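Long-range contacts in CrtC domain-containing protein (Fusarium vanettenii 77-13-4, PDB 7A0Q), which probably hydrates the isoflavonoid phytoalexin kievitone and folds into two lipocalin-like beta domains: residues P284-L289 and K298-T303; T220-H225 and G320-S325; F166-G171 and A213-N218; L172-G177 and R207-T212. All blocks are in the same frame, centred on the assembly; numbering follows the deposited sequence.

Overall arrangement
Two ways of building with beta strands appear here: edge-to-edge pairing, and side chains of non-adjacent strands meeting inside the barrel. Contacts 1 and 4 are of the first kind, antiparallel pairs with backbone bonds, but contact 1 is largely buried in the eight-stranded barrel, whereas contact 4 belongs to the N-terminal half and is partly exposed, with two tryptophans on one side. Contact 2 has no hydrogen bond between its segments and is made by apolar side chains inside the barrel; it adjoins contact 1, as strands 295-308 and 317-328 are neighbours. Contact 3, partly buried, lies beside contact 4, their centres about 10 Å apart, and sets a turn against the linker between the halves.

Contact 1: P284-L289 and K298-T303; sequences PLDWKL and KLSSYT
The beta hairpin of strands 282-291 and 295-308 brings D286 opposite S300 as a non-hydrogen-bonded antiparallel pair, and the side chains supply the bond that the backbone lacks there. S300 OG donates to D286 OD1 at 2.7 Å. K298 arrives at the same carboxylate oxygen along a chain bent at three torsions; its NZ gives OD1 only a weak, long salt bridge of 3.5 Å, and also donates to S300 OG. The other carboxylate oxygen, OD2, pairs with R272 on strand 259-275, so positive groups on two flanking strands probably favour the ionised acid. Backbone bonds on either side fix the register: W287 and L299 exchange a pair, W287 N to L299 O and L299 N to W287 O, both 2.9 Å, and S301 N meets L285 O almost straight (175°). The hairpin forms two adjacent staves of the eight-stranded lipocalin-like barrel, and the residues alternating with D286 and K288 face the other way. There, L299 CD1 fits against L289 CG at 3.7 Å, the two leucines crossing at about a right angle, and touches W287 CB at 4.0 Å. The W287 indole meets F222 edge-to-face.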
# COMPACT_ATOMS: atom_id res chain seq x y z
N PRO A 284 11.06 10.17 -9.98
CA PRO A 284 11.58 11.09 -8.97
C PRO A 284 11.73 10.37 -7.64
O PRO A 284 11.06 9.37 -7.37
CB PRO A 284 10.51 12.18 -8.90
CG PRO A 284 9.24 11.44 -9.23
CD PRO A 284 9.61 10.36 -10.22
N LEU A 285 12.61 10.90 -6.79
CA LEU A 285 12.91 10.27 -5.51
C LEU A 285 12.67 11.18 -4.31
O LEU A 285 12.97 10.80 -3.18
CB LEU A 285 14.35 9.74 -5.48
CG LEU A 285 14.64 8.54 -6.37
CD1 LEU A 285 16.05 8.04 -6.11
CD2 LEU A 285 13.64 7.40 -6.13
N ASP A 286 12.14 12.39 -4.52
CA ASP A 286 11.74 13.27 -3.44
C ASP A 286 10.47 13.99 -3.87
O ASP A 286 10.19 14.11 -5.06
CB ASP A 286 12.83 14.29 -3.08
CG ASP A 286 14.12 13.62 -2.64
OD1 ASP A 286 14.28 13.36 -1.43
OD2 ASP A 286 14.97 13.34 -3.51
N TRP A 287 9.69 14.45 -2.89
CA TRP A 287 8.40 15.07 -3.16
C TRP A 287 8.11 16.13 -2.11
O TRP A 287 8.63 16.09 -0.99
CB TRP A 287 7.24 14.04 -3.16
CG TRP A 287 7.41 12.92 -4.14
CD1 TRP A 287 6.88 12.83 -5.39
CD2 TRP A 287 8.18 11.73 -3.94
NE1 TRP A 287 7.28 11.67 -5.99
CE2 TRP A 287 8.07 10.97 -5.12
CE3 TRP A 287 8.93 11.23 -2.87
CZ2 TRP A 287 8.71 9.74 -5.27
CZ3 TRP A 287 9.56 10.01 -3.03
CH2 TRP A 287 9.45 9.27 -4.22
N LYS A 288 7.24 17.06 -2.48
CA LYS A 288 6.55 17.92 -1.53
C LYS A 288 5.05 17.73 -1.67
O LYS A 288 4.54 17.61 -2.79
CB LYS A 288 6.92 19.40 -1.74
CG LYS A 288 8.29 19.77 -1.20
CD LYS A 288 8.59 21.26 -1.36
CE LYS A 288 10.04 21.50 -1.77
NZ LYS A 288 10.53 22.86 -1.39
N LEU A 289 4.36 17.69 -0.53
CA LEU A 289 2.90 17.70 -0.49
C LEU A 289 2.45 18.83 0.41
O LEU A 289 2.96 18.99 1.52
CB LEU A 289 2.33 16.38 0.05
CG LEU A 289 2.64 15.10 -0.73
CD1 LEU A 289 2.27 13.88 0.11
CD2 LEU A 289 1.90 15.07 -2.05
N LYS A 298 7.78 17.18 3.34
CA LYS A 298 8.92 16.97 2.46
C LYS A 298 9.29 15.49 2.57
O LYS A 298 9.70 15.04 3.64
CB LYS A 298 10.10 17.86 2.86
CG LYS A 298 11.38 17.61 2.11
CD LYS A 298 11.26 17.92 0.63
CE LYS A 298 11.73 16.75 -0.23
NZ LYS A 298 13.02 16.16 0.25
N LEU A 299 9.13 14.74 1.48
CA LEU A 299 9.23 13.29 1.52
C LEU A 299 10.39 12.81 0.66
O LEU A 299 10.67 13.38 -0.40
CB LEU A 299 7.91 12.65 1.05
CG LEU A 299 6.63 13.28 1.61
CD1 LEU A 299 5.98 14.30 0.65
CD2 LEU A 299 5.62 12.19 2.02
N SER A 300 11.06 11.75 1.11
CA SER A 300 12.26 11.26 0.43
C SER A 300 12.25 9.74 0.38
O SER A 300 12.04 9.08 1.41
CB SER A 300 13.52 11.75 1.14
OG SER A 300 13.53 13.16 1.20
N SER A 301 12.51 9.19 -0.80
CA SER A 301 12.65 7.75 -0.90
C SER A 301 13.88 7.29 -0.13
O SER A 301 14.93 7.93 -0.16
CB SER A 301 12.74 7.33 -2.37
OG SER A 301 12.75 5.92 -2.48
N TYR A 302 13.73 6.17 0.58
CA TYR A 302 14.77 5.69 1.50
C TYR A 302 16.02 5.25 0.75
O TYR A 302 17.14 5.45 1.22
CB TYR A 302 14.21 4.54 2.33
CG TYR A 302 15.02 4.14 3.54
CD1 TYR A 302 14.95 4.87 4.72
CD2 TYR A 302 15.81 3.00 3.52
CE1 TYR A 302 15.67 4.49 5.84
CE2 TYR A 302 16.53 2.61 4.63
CZ TYR A 302 16.46 3.36 5.78
OH TYR A 302 17.17 2.97 6.89
N THR A 303 15.84 4.61 -0.41
CA THR A 303 16.94 4.18 -1.25
C THR A 303 16.46 4.18 -2.70
O THR A 303 15.25 4.15 -2.96
CB THR A 303 17.47 2.80 -0.83
OG1 THR A 303 18.74 2.57 -1.45
CG2 THR A 303 16.50 1.69 -1.24

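Contact 2: T220-H225 and G320-S325; sequences TWFQLH and GFITFS. With NAG (2-acetamido-2-deoxy-beta-D-glucopyranose), chain C.
F222 presents its ring edge, not a face, to I322: the CD1 methyl of I322 lies in the plane of the ring, 3.8 Å from F222 CD1. The F324 ring is met obliquely, by L224 CD2 at 3.9 Å from its CE1 and by the main-chain oxygen H225 O at 3.3 Å from its CZ. The imidazole of H225 is engaged at its edge within its own segment. H225 NE2 donates in the ring plane to a lone pair of Q223 OE1 (2.9 Å, 165°); that oxygen also bonds to Y64 OH, and Q223 NE2 to S62 OG, so three partners limit rotation of the amide.

Between the phenyl groups, the methyls of L224 and I322 meet, CD2 to CD1 at 3.7 Å. With chi1 at 63°, the CG1 branch of I322 sits between its backbone N and carbonyl carbon, and the extended branch beyond carries CD1 to both L224 and F222. Near the start of strand 218-225, T220 OG1 donates to O7 of the N-acetylglucosamine, 2.8 Å away.

The two segments pass 8.7 Å apart at 56°, too distant for backbone pairing, as expected of second neighbours in a barrel whose side chains meet on the inside. Strand 331-343 lies between them in the sheet order and adds V339 to F222 and I322, while L299 of strand 295-308 touches F222, L224, I322 and F324.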
# COMPACT_ATOMS: atom_id res chain seq x y z
N THR A 220 0.62 8.66 -8.68
CA THR A 220 1.41 8.48 -7.47
C THR A 220 0.44 8.34 -6.31
O THR A 220 -0.52 9.11 -6.20
CB THR A 220 2.37 9.65 -7.24
OG1 THR A 220 3.26 9.76 -8.36
CG2 THR A 220 3.20 9.43 -5.96
N TRP A 221 0.71 7.35 -5.44
CA TRP A 221 -0.05 7.14 -4.21
C TRP A 221 0.90 7.19 -3.03
O TRP A 221 1.97 6.55 -3.05
CB TRP A 221 -0.78 5.79 -4.24
CG TRP A 221 -1.57 5.44 -2.99
CD1 TRP A 221 -2.71 6.06 -2.54
CD2 TRP A 221 -1.29 4.38 -2.07
NE1 TRP A 221 -3.15 5.45 -1.38
CE2 TRP A 221 -2.30 4.42 -1.07
CE3 TRP A 221 -0.29 3.40 -1.99
CZ2 TRP A 221 -2.33 3.51 -0.01
CZ3 TRP A 221 -0.33 2.49 -0.92
CH2 TRP A 221 -1.34 2.56 0.06
N PHE A 222 0.51 7.92 -1.99
CA PHE A 222 1.26 7.98 -0.74
C PHE A 222 0.47 7.33 0.38
O PHE A 222 -0.73 7.58 0.55
CB PHE A 222 1.58 9.41 -0.34
CG PHE A 222 2.58 10.09 -1.22
CD1 PHE A 222 3.94 9.92 -1.00
CD2 PHE A 222 2.16 10.90 -2.27
CE1 PHE A 222 4.88 10.55 -1.81
CE2 PHE A 222 3.09 11.54 -3.09
CZ PHE A 222 4.44 11.37 -2.86
N GLN A 223 1.18 6.55 1.19
CA GLN A 223 0.66 5.94 2.41
C GLN A 223 1.54 6.45 3.55
O GLN A 223 2.71 6.10 3.62
CB GLN A 223 0.74 4.41 2.30
CG GLN A 223 0.33 3.69 3.56
CD GLN A 223 1.06 2.37 3.76
OE1 GLN A 223 1.59 2.11 4.84
NE2 GLN A 223 1.07 1.52 2.73
N LEU A 224 0.98 7.29 4.43
CA LEU A 224 1.81 7.99 5.41
C LEU A 224 1.40 7.68 6.85
O LEU A 224 0.21 7.64 7.18
CB LEU A 224 1.77 9.50 5.19
CG LEU A 224 2.08 9.97 3.76
CD1 LEU A 224 1.96 11.49 3.67
CD2 LEU A 224 3.47 9.47 3.28
N HIS A 225 2.41 7.52 7.70
CA HIS A 225 2.25 7.34 9.14
C HIS A 225 2.99 8.45 9.88
O HIS A 225 4.10 8.82 9.50
CB HIS A 225 2.81 5.99 9.61
CG HIS A 225 2.22 4.82 8.88
ND1 HIS A 225 1.22 4.04 9.40
CD2 HIS A 225 2.46 4.34 7.64
CE1 HIS A 225 0.88 3.11 8.53
NE2 HIS A 225 1.62 3.28 7.44
N GLY A 320 8.09 2.13 -2.85
CA GLY A 320 9.24 2.51 -2.07
C GLY A 320 8.95 2.97 -0.66
O GLY A 320 8.05 3.78 -0.42
N PHE A 321 9.71 2.44 0.29
CA PHE A 321 9.73 3.00 1.64
C PHE A 321 10.24 4.44 1.58
O PHE A 321 11.20 4.73 0.87
CB PHE A 321 10.64 2.15 2.53
CG PHE A 321 10.68 2.58 3.96
CD1 PHE A 321 9.52 2.61 4.73
CD2 PHE A 321 11.89 2.92 4.56
CE1 PHE A 321 9.57 2.99 6.06
CE2 PHE A 321 11.95 3.30 5.89
CZ PHE A 321 10.79 3.34 6.65
N ILE A 322 9.57 5.33 2.31
CA ILE A 322 9.91 6.75 2.33
C ILE A 322 9.91 7.24 3.77
O ILE A 322 9.24 6.68 4.65
CB ILE A 322 8.94 7.61 1.48
CG1 ILE A 322 7.52 7.53 2.06
CG2 ILE A 322 8.97 7.19 0.00
CD1 ILE A 322 6.52 8.50 1.42
N THR A 323 10.66 8.31 4.02
CA THR A 323 10.58 9.06 5.27
C THR A 323 10.22 10.50 4.94
O THR A 323 10.36 10.95 3.80
CB THR A 323 11.90 9.02 6.06
OG1 THR A 323 12.93 9.62 5.27
CG2 THR A 323 12.29 7.59 6.42
N PHE A 324 9.72 11.22 5.94
CA PHE A 324 9.35 12.60 5.66
C PHE A 324 9.41 13.43 6.92
O PHE A 324 9.35 12.92 8.05
CB PHE A 324 7.95 12.71 5.00
CG PHE A 324 6.81 12.23 5.87
CD1 PHE A 324 6.39 10.91 5.81
CD2 PHE A 324 6.15 13.11 6.71
CE1 PHE A 324 5.33 10.47 6.60
CE2 PHE A 324 5.10 12.68 7.50
CZ PHE A 324 4.70 11.35 7.45
N SER A 325 9.54 14.73 6.71
CA SER A 325 9.34 15.74 7.73
C SER A 325 8.27 16.69 7.24
O SER A 325 7.90 16.71 6.06
CB SER A 325 10.64 16.50 8.03
OG SER A 325 11.08 17.19 6.87
C1 NAG C . 2.22 10.89 -14.71
C2 NAG C . 2.79 11.72 -13.58
C3 NAG C . 3.27 13.07 -14.11
C4 NAG C . 4.19 12.93 -15.31
C5 NAG C . 3.60 11.98 -16.36
C6 NAG C . 4.61 11.61 -17.42
C7 NAG C . 1.96 11.49 -11.28
C8 NAG C . 0.86 11.86 -10.33
N2 NAG C . 1.81 11.93 -12.53
O3 NAG C . 3.95 13.75 -13.06
O4 NAG C . 4.31 14.20 -15.94
O5 NAG C . 3.20 10.75 -15.74
O6 NAG C . 5.75 11.00 -16.84
O7 NAG C . 2.92 10.81 -10.93

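Contact 3: F166-G171 and A213-N218; sequences FQFGEG and AAIPSN. With NAG (2-acetamido-2-deoxy-beta-D-glucopyranose), chain C.
P216 lays its CD carbon on the face of the F168 ring, 3.6 Å from the centroid and 9° off the ring normal, a CH-pi contact that is nearly central. F168 puts its ring there by swinging CG anti to the backbone N (chi1 -175°). I215 runs beside the phenyl group in the same direction, its CG2 methyl 4.0 Å from F168 CE2. The one hydrogen bond joining the segments is main chain to main chain: E170 N to A214 O, 2.8 Å and 164°. That carbonyl also receives a CH contact from G169 CA at 3.2 Å. The beta carbons of E170 and A214 meet at 3.8 Å.

Both backbones are shaped for this fit. F168 to G171 form a type II' beta turn, with F168 N bonded to G171 O across its base, which links strands 158-168 and 171-189 as a hairpin. G169, with positive phi and no side chain, lets its CA approach A214 O. A214 centres an inverse gamma turn in the linker between strands 202-210 and 218-225, the passage from one lipocalin-like half to the other.

Further out, W236 and F238 meet the F168 ring edge-to-face, and W219 meets it inclined. Where the linker enters strand 218-225, S217 OG donates to a lone pair of N218 OD1 at 2.9 Å, bracing the amide whose ND2 carries the N-linked N-acetylglucosamine.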
# COMPACT_ATOMS: atom_id res chain seq x y z
N PHE A 166 -14.38 6.51 -4.75
CA PHE A 166 -14.11 7.78 -5.43
C PHE A 166 -13.91 7.50 -6.93
O PHE A 166 -13.81 6.35 -7.36
CB PHE A 166 -12.90 8.52 -4.81
CG PHE A 166 -11.58 7.79 -4.93
CD1 PHE A 166 -11.18 6.88 -3.95
CD2 PHE A 166 -10.70 8.06 -5.99
CE1 PHE A 166 -9.95 6.23 -4.04
CE2 PHE A 166 -9.48 7.42 -6.08
CZ PHE A 166 -9.09 6.49 -5.10
N GLN A 167 -13.90 8.58 -7.72
CA GLN A 167 -13.75 8.46 -9.16
C GLN A 167 -12.29 8.16 -9.53
O GLN A 167 -11.37 8.85 -9.09
CB GLN A 167 -14.22 9.74 -9.85
CG GLN A 167 -14.31 9.62 -11.37
CD GLN A 167 -15.65 9.06 -11.81
OE1 GLN A 167 -16.45 8.63 -10.98
NE2 GLN A 167 -15.91 9.09 -13.12
N PHE A 168 -12.09 7.12 -10.35
CA PHE A 168 -10.74 6.59 -10.63
C PHE A 168 -10.72 6.13 -12.08
O PHE A 168 -11.23 5.05 -12.40
CB PHE A 168 -10.42 5.44 -9.69
CG PHE A 168 -9.01 4.90 -9.80
CD1 PHE A 168 -7.93 5.64 -9.35
CD2 PHE A 168 -8.78 3.63 -10.31
CE1 PHE A 168 -6.64 5.15 -9.43
CE2 PHE A 168 -7.48 3.12 -10.38
CZ PHE A 168 -6.41 3.89 -9.94
N GLY A 169 -10.13 6.94 -12.95
CA GLY A 169 -10.23 6.68 -14.37
C GLY A 169 -11.60 7.07 -14.88
O GLY A 169 -12.19 8.04 -14.40
N GLU A 170 -12.13 6.31 -15.83
CA GLU A 170 -13.42 6.65 -16.41
C GLU A 170 -14.60 6.32 -15.50
O GLU A 170 -15.71 6.81 -15.75
CB GLU A 170 -13.59 5.93 -17.76
CG GLU A 170 -14.56 6.65 -18.68
CD GLU A 170 -14.78 5.92 -20.00
OE1 GLU A 170 -14.48 4.71 -20.08
OE2 GLU A 170 -15.26 6.57 -20.95
N GLY A 171 -14.38 5.56 -14.43
CA GLY A 171 -15.46 5.17 -13.54
C GLY A 171 -15.06 5.19 -12.08
O GLY A 171 -14.28 6.05 -11.66
N ALA A 213 -12.12 -0.78 -16.98
CA ALA A 213 -10.77 -1.03 -17.46
C ALA A 213 -10.00 0.25 -17.74
O ALA A 213 -8.77 0.23 -17.74
CB ALA A 213 -10.82 -1.89 -18.73
N ALA A 214 -10.70 1.37 -17.96
CA ALA A 214 -10.05 2.64 -18.29
C ALA A 214 -9.65 3.32 -16.99
O ALA A 214 -10.33 4.22 -16.49
CB ALA A 214 -10.97 3.51 -19.13
N ILE A 215 -8.53 2.89 -16.44
CA ILE A 215 -7.98 3.48 -15.22
C ILE A 215 -7.05 4.62 -15.62
O ILE A 215 -6.80 4.79 -16.82
CB ILE A 215 -7.27 2.42 -14.37
CG1 ILE A 215 -6.12 1.77 -15.14
CG2 ILE A 215 -8.27 1.39 -13.88
CD1 ILE A 215 -5.31 0.80 -14.30
N PRO A 216 -6.55 5.44 -14.69
CA PRO A 216 -5.67 6.54 -15.08
C PRO A 216 -4.42 6.04 -15.80
O PRO A 216 -3.98 4.90 -15.61
CB PRO A 216 -5.31 7.21 -13.74
CG PRO A 216 -6.49 6.89 -12.85
CD PRO A 216 -6.89 5.49 -13.25
N SER A 217 -3.85 6.91 -16.63
CA SER A 217 -2.63 6.56 -17.34
C SER A 217 -1.48 6.28 -16.38
O SER A 217 -0.64 5.41 -16.63
CB SER A 217 -2.24 7.67 -18.32
OG SER A 217 -1.93 8.87 -17.62
N ASN A 218 -1.42 7.02 -15.28
CA ASN A 218 -0.36 6.86 -14.29
C ASN A 218 -0.76 7.64 -13.05
O ASN A 218 -1.59 8.55 -13.11
CB ASN A 218 1.02 7.31 -14.81
CG ASN A 218 1.12 8.81 -15.15
OD1 ASN A 218 0.46 9.31 -16.06
ND2 ASN A 218 1.97 9.50 -14.41
C1 NAG C . 2.22 10.89 -14.71
C2 NAG C . 2.79 11.72 -13.58
C3 NAG C . 3.27 13.07 -14.11
C4 NAG C . 4.19 12.93 -15.31
C5 NAG C . 3.60 11.98 -16.36
C6 NAG C . 4.61 11.61 -17.42
C7 NAG C . 1.96 11.49 -11.28
C8 NAG C . 0.86 11.86 -10.33
N2 NAG C . 1.81 11.93 -12.53
O3 NAG C . 3.95 13.75 -13.06
O4 NAG C . 4.31 14.20 -15.94
O5 NAG C . 3.20 10.75 -15.74
O6 NAG C . 5.75 11.00 -16.84
O7 NAG C . 2.92 10.81 -10.93

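Contact 4: L172-G177 and R207-T212; sequences LTWEFG and RQWGNT
W174 and W209 exchange backbone bonds, W174 N to W209 O at 2.8 Å and W209 N to W174 O at 2.9 Å, and F176 and R207 form a second such pair. Q208 NE2 donates to T173 OG1 at 2.9 Å, with the hydroxyl in the amide plane. Past the end of strand 202-210, N211 OD1 accepts from L172 N (2.8 Å), the donor tilted out of the carbonyl plane, while the return bond N211 N to L172 O is weak.

The E175 carboxylate stacks on the Q208 amide with planes 14° apart; its OE1 accepts a hydrogen bond from W236 NE1. On the face of W174, F176, R207 and W209, contacts are mostly between carbon atoms and rings. W174 CB sits over the six-membered ring of W209, 3.5 Å from its centroid, and the two indoles, though near parallel, barely overlap. A chi1 of 66° folds the W209 indole back across the neighbouring strand. R207 CB covers one face of the F176 ring at 3.8 Å from the centroid; its guanidinium, with W209 CE3 over one face, leads away to bond the carbonyls of G56, S58 and S50 and make a cation-pi contact with W59.

This alternation, with T173, E175 and Q208 on the other side, is that of a regular antiparallel pair, here strands 171-189 and 202-210 of the CrtC N-terminal lipocalin domain.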
# COMPACT_ATOMS: atom_id res chain seq x y z
N LEU A 172 -15.57 4.24 -11.31
CA LEU A 172 -15.44 4.24 -9.86
C LEU A 172 -14.38 3.26 -9.38
O LEU A 172 -14.13 2.22 -10.01
CB LEU A 172 -16.79 3.90 -9.21
CG LEU A 172 -17.90 4.86 -9.62
CD1 LEU A 172 -19.26 4.26 -9.30
CD2 LEU A 172 -17.70 6.19 -8.92
N THR A 173 -13.74 3.60 -8.27
CA THR A 173 -12.99 2.62 -7.50
C THR A 173 -13.54 2.58 -6.09
O THR A 173 -14.17 3.52 -5.60
CB THR A 173 -11.48 2.92 -7.47
OG1 THR A 173 -10.78 1.74 -7.02
CG2 THR A 173 -11.16 4.08 -6.52
N TRP A 174 -13.33 1.43 -5.45
CA TRP A 174 -13.65 1.23 -4.04
C TRP A 174 -12.36 0.82 -3.36
O TRP A 174 -11.67 -0.07 -3.86
CB TRP A 174 -14.72 0.14 -3.86
CG TRP A 174 -16.06 0.54 -4.39
CD1 TRP A 174 -17.08 1.10 -3.68
CD2 TRP A 174 -16.51 0.44 -5.74
NE1 TRP A 174 -18.15 1.36 -4.52
CE2 TRP A 174 -17.82 0.96 -5.79
CE3 TRP A 174 -15.92 -0.04 -6.92
CZ2 TRP A 174 -18.56 1.01 -6.97
CZ3 TRP A 174 -16.67 0.01 -8.10
CH2 TRP A 174 -17.97 0.53 -8.11
N GLU A 175 -12.02 1.49 -2.26
CA GLU A 175 -10.72 1.23 -1.64
C GLU A 175 -10.79 1.49 -0.14
O GLU A 175 -11.28 2.53 0.30
CB GLU A 175 -9.63 2.12 -2.27
CG GLU A 175 -8.22 1.88 -1.68
CD GLU A 175 -7.26 3.04 -1.92
OE1 GLU A 175 -7.70 4.14 -2.35
OE2 GLU A 175 -6.05 2.88 -1.65
N PHE A 176 -10.25 0.55 0.66
CA PHE A 176 -10.03 0.80 2.07
C PHE A 176 -8.64 0.33 2.47
O PHE A 176 -8.08 -0.61 1.89
CB PHE A 176 -11.11 0.17 2.98
CG PHE A 176 -11.19 -1.34 2.91
CD1 PHE A 176 -12.08 -1.97 2.04
CD2 PHE A 176 -10.45 -2.13 3.78
CE1 PHE A 176 -12.20 -3.34 1.99
CE2 PHE A 176 -10.56 -3.52 3.73
CZ PHE A 176 -11.43 -4.11 2.84
N GLY A 177 -8.08 1.02 3.46
CA GLY A 177 -6.79 0.66 4.03
C GLY A 177 -6.97 0.29 5.49
O GLY A 177 -7.76 0.91 6.20
N ARG A 207 -7.11 -2.75 0.15
CA ARG A 207 -8.02 -3.50 -0.71
C ARG A 207 -8.68 -2.55 -1.69
O ARG A 207 -9.26 -1.54 -1.27
CB ARG A 207 -9.07 -4.19 0.16
CG ARG A 207 -10.16 -4.86 -0.61
CD ARG A 207 -9.69 -6.12 -1.30
NE ARG A 207 -10.83 -6.76 -1.98
CZ ARG A 207 -10.89 -7.02 -3.29
NH1 ARG A 207 -9.86 -6.71 -4.09
NH2 ARG A 207 -11.97 -7.60 -3.79
N GLN A 208 -8.61 -2.87 -2.98
CA GLN A 208 -9.12 -1.95 -3.99
C GLN A 208 -9.72 -2.72 -5.14
O GLN A 208 -9.11 -3.67 -5.64
CB GLN A 208 -8.01 -1.03 -4.51
CG GLN A 208 -8.54 0.06 -5.46
CD GLN A 208 -7.53 1.15 -5.71
OE1 GLN A 208 -6.39 1.08 -5.24
NE2 GLN A 208 -7.94 2.18 -6.46
N TRP A 209 -10.89 -2.29 -5.60
CA TRP A 209 -11.52 -2.93 -6.75
C TRP A 209 -12.30 -1.87 -7.51
O TRP A 209 -12.62 -0.81 -6.96
CB TRP A 209 -12.39 -4.13 -6.31
CG TRP A 209 -13.62 -3.85 -5.47
CD1 TRP A 209 -14.93 -3.90 -5.89
CD2 TRP A 209 -13.67 -3.48 -4.08
NE1 TRP A 209 -15.77 -3.60 -4.86
CE2 TRP A 209 -15.03 -3.32 -3.74
CE3 TRP A 209 -12.69 -3.25 -3.10
CZ2 TRP A 209 -15.44 -2.97 -2.45
CZ3 TRP A 209 -13.10 -2.87 -1.84
CH2 TRP A 209 -14.46 -2.74 -1.52
N GLY A 210 -12.59 -2.12 -8.79
CA GLY A 210 -13.15 -1.09 -9.64
C GLY A 210 -14.16 -1.64 -10.62
O GLY A 210 -14.40 -2.85 -10.69
N ASN A 211 -14.75 -0.72 -11.41
CA ASN A 211 -15.78 -1.09 -12.38
C ASN A 211 -15.41 -0.72 -13.81
O ASN A 211 -16.28 -0.75 -14.69
CB ASN A 211 -17.12 -0.44 -12.00
CG ASN A 211 -17.14 1.07 -12.22
OD1 ASN A 211 -16.10 1.70 -12.45
ND2 ASN A 211 -18.33 1.67 -12.16
N THR A 212 -14.15 -0.37 -14.07
CA THR A 212 -13.76 0.05 -15.41
C THR A 212 -12.34 -0.40 -15.72
O THR A 212 -11.48 -0.41 -14.84
CB THR A 212 -13.88 1.58 -15.58
OG1 THR A 212 -13.51 1.95 -16.92
CG2 THR A 212 -12.98 2.32 -14.59